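Local coordinates for trans-2-enoyl-CoA reductase [NADH] (Treponema denticola ATCC 35405, PDB 4GGO), which catalyses the NADH-dependent reduction of the carbon-carbon double bond of trans-2-enoyl-CoA thioesters such as crotonyl-CoA in bacterial fatty acid synthesis, at residues Ala19-Cys24 against Gly96-Leu101; Leu56-Gly61 against Gly80-Lys85. All coordinates share one frame; numbering follows the deposited sequence.

In the fold
After two short strands near the N terminus the chain enters helix 21-38, whose opening turn is one half of contact 1. It then runs along strand 52-56 into the NAD(+)-binding loop, passes through helix 61-74 and returns along strand 77-82, so that contact 2 closes a short beta-alpha-beta unit with 18 residues between its segments. Helix 95-110 follows and comes back against residues 19-24. Contact 1 therefore closes a loop of 71 intervening residues, with contact 2 nested inside it. The centres are 12 Å apart and helix 95-110 joins them: N99 and N100 reach S59 and S82, tying the N-terminal helix, this helix and the Rossmann-type sheet together.

Contact 1 (Ala19-Cys24 against Gly96-Leu101); sequences AHPQGC and GWYNNL
The phenol ring of Y98 and the pyrrolidine of P21 carry this contact, their side chains lying side by side and pointing the same way. P21 CA sits 4.2 Å from the centroid of the Y98 ring and 21° off the ring normal, a CH-pi contact over one face, while P21 CB reaches Y98 CE1 at 3.9 Å. On the opposite face W97 brings its edge: CE3 stands 3.6 Å above the phenol plane near the rim, and Y98 CE1 lies in the indole plane. A19 CB approaches the ring obliquely, 4.3 Å from Y98 CE2. In Y98, the first torsion swings CG to the backbone-N side (chi1 -59°) and lays the ring along P21, and its hydroxyl is hydrogen-bonded to F398 O and G93 N. One turn along helix 21-38, C24 CB packs on Y98 CB and lies 3.3 Å from N99 OD1. N99 directs its amide toward C24, OD1 meeting C24 CB while ND2 donates to S59 O in the NAD(+)-binding loop. The turn itself is capped by H20: its ND1 accepts from G23 N, the donor lying 12° out of the imidazole plane, and the H20 ring also packs edge-to-face with Y391. The arrangement is a buried helix-to-helix packing in which an N-capped, proline-initiated first turn rests on an aromatic side chain of helix 95-110, the helix that flanks the dinucleotide-binding loop of a Rossmann-type domain.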
# COMPACT_ATOMS: atom_id res chain seq x y z
N ALA A 19 16.36 -2.86 9.18
CA ALA A 19 15.64 -1.59 9.22
C ALA A 19 16.27 -0.62 10.21
O ALA A 19 16.82 -1.03 11.23
CB ALA A 19 14.18 -1.82 9.55
N HIS A 20 16.18 0.67 9.90
CA HIS A 20 16.71 1.70 10.78
C HIS A 20 15.57 2.30 11.60
O HIS A 20 14.66 2.92 11.05
CB HIS A 20 17.40 2.79 9.96
CG HIS A 20 18.41 3.58 10.73
ND1 HIS A 20 18.07 4.66 11.53
CD2 HIS A 20 19.76 3.46 10.83
CE1 HIS A 20 19.16 5.16 12.08
NE2 HIS A 20 20.20 4.45 11.67
N PRO A 21 15.61 2.11 12.93
CA PRO A 21 14.55 2.54 13.85
C PRO A 21 14.24 4.04 13.75
O PRO A 21 13.07 4.41 13.63
CB PRO A 21 15.12 2.21 15.23
CG PRO A 21 16.09 1.10 14.97
CD PRO A 21 16.70 1.41 13.64
N GLN A 22 15.26 4.88 13.82
CA GLN A 22 15.06 6.32 13.77
C GLN A 22 14.63 6.78 12.38
O GLN A 22 13.84 7.71 12.24
CB GLN A 22 16.33 7.07 14.21
CG GLN A 22 16.66 6.94 15.69
CD GLN A 22 17.18 5.56 16.05
OE1 GLN A 22 16.55 4.83 16.82
NE2 GLN A 22 18.34 5.20 15.51
N GLY A 23 15.16 6.12 11.36
CA GLY A 23 14.81 6.42 9.99
C GLY A 23 13.35 6.15 9.71
O GLY A 23 12.68 6.93 9.03
N CYS A 24 12.85 5.04 10.23
CA CYS A 24 11.43 4.70 10.10
C CYS A 24 10.57 5.73 10.81
O CYS A 24 9.52 6.14 10.30
CB CYS A 24 11.16 3.30 10.66
SG CYS A 24 11.90 1.95 9.71
N GLY A 96 7.71 -2.18 9.67
CA GLY A 96 6.35 -1.87 10.05
C GLY A 96 6.16 -1.78 11.56
O GLY A 96 5.29 -1.06 12.04
N TRP A 97 6.98 -2.52 12.30
CA TRP A 97 6.93 -2.50 13.76
C TRP A 97 7.33 -1.12 14.27
O TRP A 97 6.63 -0.52 15.09
CB TRP A 97 7.85 -3.57 14.35
CG TRP A 97 7.69 -3.76 15.83
CD1 TRP A 97 6.64 -4.35 16.48
CD2 TRP A 97 8.63 -3.39 16.85
NE1 TRP A 97 6.86 -4.36 17.83
CE2 TRP A 97 8.08 -3.77 18.09
CE3 TRP A 97 9.88 -2.76 16.84
CZ2 TRP A 97 8.73 -3.55 19.30
CZ3 TRP A 97 10.53 -2.55 18.04
CH2 TRP A 97 9.95 -2.94 19.26
N TYR A 98 8.45 -0.61 13.76
CA TYR A 98 8.93 0.72 14.13
C TYR A 98 7.96 1.80 13.68
O TYR A 98 7.71 2.77 14.40
CB TYR A 98 10.32 0.97 13.56
CG TYR A 98 11.35 -0.04 14.04
CD1 TYR A 98 11.88 0.04 15.32
CD2 TYR A 98 11.80 -1.06 13.21
CE1 TYR A 98 12.82 -0.88 15.77
CE2 TYR A 98 12.74 -1.98 13.64
CZ TYR A 98 13.24 -1.88 14.92
OH TYR A 98 14.18 -2.79 15.36
N ASN A 99 7.40 1.63 12.48
CA ASN A 99 6.39 2.55 11.96
C ASN A 99 5.18 2.65 12.88
O ASN A 99 4.71 3.75 13.18
CB ASN A 99 5.95 2.13 10.55
CG ASN A 99 7.02 2.37 9.50
OD1 ASN A 99 7.98 3.10 9.74
ND2 ASN A 99 6.84 1.77 8.33
N ASN A 100 4.68 1.50 13.32
CA ASN A 100 3.55 1.47 14.25
C ASN A 100 3.86 2.14 15.58
O ASN A 100 3.01 2.82 16.15
CB ASN A 100 3.08 0.03 14.49
CG ASN A 100 2.37 -0.57 13.30
OD1 ASN A 100 1.92 0.15 12.41
ND2 ASN A 100 2.27 -1.89 13.27
N LEU A 101 5.08 1.95 16.07
CA LEU A 101 5.51 2.58 17.31
C LEU A 101 5.54 4.09 17.15
O LEU A 101 5.10 4.83 18.02
CB LEU A 101 6.89 2.07 17.73
CG LEU A 101 7.02 0.59 18.09
CD1 LEU A 101 8.43 0.29 18.56
CD2 LEU A 101 6.00 0.19 19.14

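Contact 2 (Leu56-Gly61 against Gly80-Lys85)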
# COMPACT_ATOMS: atom_id res chain seq x y z
N LEU A 56 -6.53 -2.11 7.61
CA LEU A 56 -5.95 -3.44 7.57
C LEU A 56 -4.68 -3.44 6.73
O LEU A 56 -4.72 -3.27 5.51
CB LEU A 56 -6.97 -4.43 7.01
CG LEU A 56 -8.29 -4.43 7.78
CD1 LEU A 56 -9.35 -5.28 7.10
CD2 LEU A 56 -8.06 -4.90 9.21
N GLY A 57 -3.54 -3.62 7.40
CA GLY A 57 -2.25 -3.45 6.77
C GLY A 57 -1.80 -2.02 6.98
O GLY A 57 -1.56 -1.28 6.03
N CYS A 58 -1.68 -1.64 8.25
CA CYS A 58 -1.52 -0.24 8.64
C CYS A 58 -0.08 0.22 8.78
O CYS A 58 0.17 1.38 9.06
CB CYS A 58 -2.22 -0.02 9.98
SG CYS A 58 -1.50 -1.03 11.31
N SER A 59 0.87 -0.69 8.59
CA SER A 59 2.25 -0.43 9.00
C SER A 59 3.17 0.11 7.90
O SER A 59 4.27 0.56 8.19
CB SER A 59 2.86 -1.69 9.62
OG SER A 59 3.04 -2.70 8.64
N ASN A 60 2.72 0.06 6.65
CA ASN A 60 3.54 0.53 5.54
C ASN A 60 2.74 0.89 4.30
O ASN A 60 1.57 0.52 4.18
CB ASN A 60 4.61 -0.50 5.18
CG ASN A 60 4.04 -1.68 4.41
OD1 ASN A 60 3.33 -2.52 4.96
ND2 ASN A 60 4.35 -1.74 3.12
N GLY A 61 3.38 1.60 3.38
CA GLY A 61 2.79 1.93 2.10
C GLY A 61 1.48 2.68 2.17
O GLY A 61 1.32 3.61 2.96
N GLY A 80 -5.53 0.01 13.82
CA GLY A 80 -4.70 -0.53 12.76
C GLY A 80 -4.33 -1.97 13.02
O GLY A 80 -4.09 -2.37 14.16
N VAL A 81 -4.30 -2.76 11.95
CA VAL A 81 -3.91 -4.16 12.04
C VAL A 81 -2.79 -4.47 11.06
O VAL A 81 -2.88 -4.14 9.88
CB VAL A 81 -5.10 -5.10 11.74
CG1 VAL A 81 -4.65 -6.55 11.73
CG2 VAL A 81 -6.22 -4.89 12.75
N SER A 82 -1.72 -5.09 11.56
CA SER A 82 -0.62 -5.53 10.72
C SER A 82 0.11 -6.69 11.38
O SER A 82 -0.01 -6.91 12.58
CB SER A 82 0.36 -4.38 10.45
OG SER A 82 1.00 -3.96 11.64
N PHE A 83 0.87 -7.44 10.58
CA PHE A 83 1.60 -8.60 11.09
C PHE A 83 3.10 -8.32 11.10
O PHE A 83 3.78 -8.46 10.09
CB PHE A 83 1.30 -9.83 10.24
CG PHE A 83 1.56 -11.14 10.94
CD1 PHE A 83 1.95 -11.17 12.27
CD2 PHE A 83 1.40 -12.34 10.27
CE1 PHE A 83 2.18 -12.37 12.91
CE2 PHE A 83 1.64 -13.55 10.91
CZ PHE A 83 2.03 -13.56 12.23
N GLU A 84 3.62 -7.93 12.26
CA GLU A 84 5.02 -7.54 12.38
C GLU A 84 5.83 -8.52 13.21
O GLU A 84 5.28 -9.41 13.87
CB GLU A 84 5.13 -6.15 13.01
CG GLU A 84 4.27 -5.10 12.35
CD GLU A 84 4.61 -4.92 10.89
OE1 GLU A 84 5.81 -4.99 10.54
OE2 GLU A 84 3.67 -4.71 10.08
N LYS A 85 7.15 -8.36 13.17
CA LYS A 85 8.04 -9.05 14.09
C LYS A 85 8.64 -8.00 15.02
O LYS A 85 9.27 -7.04 14.56
CB LYS A 85 9.14 -9.79 13.33
CG LYS A 85 8.65 -11.05 12.62
CD LYS A 85 9.77 -11.76 11.87
CE LYS A 85 9.99 -11.16 10.49
NZ LYS A 85 11.04 -11.89 9.73
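V81 O accepts two backbone donors from the start of the NAD(+)-binding loop. G57 N meets it almost head-on at 2.6 Å (C=O...N angle 169°), and C58 N at 3.2 Å from 47° out of the carbonyl plane. The first bond accompanies the parallel bridge of L56 with V81, whose side chains lie side by side, L56 CD2 being 3.9 Å from V81 CB. With chi1 at 62°, C58 SG sits over the G80-V81 peptide, 3.4 Å from G80 C. Farther along, S59 OG donates to E84 OE2 at 2.6 Å from above the carboxylate plane, and S82 OG, whose main partner is N100 ND2, adds a weak bond to the same oxygen. E84 OE1 is taken by T94 OG1, so both carboxylate oxygens are engaged. E84 binds NAD(+) and discriminates NADH against NADPH, consistent with an acidic residue after the second strand of a Rossmann fold. Strand 77-82 lies between 52-56 and 114-118 in the parallel sheet; helix 124-136 packs on V81, and helix 95-110 packs on C58, S59 and E84.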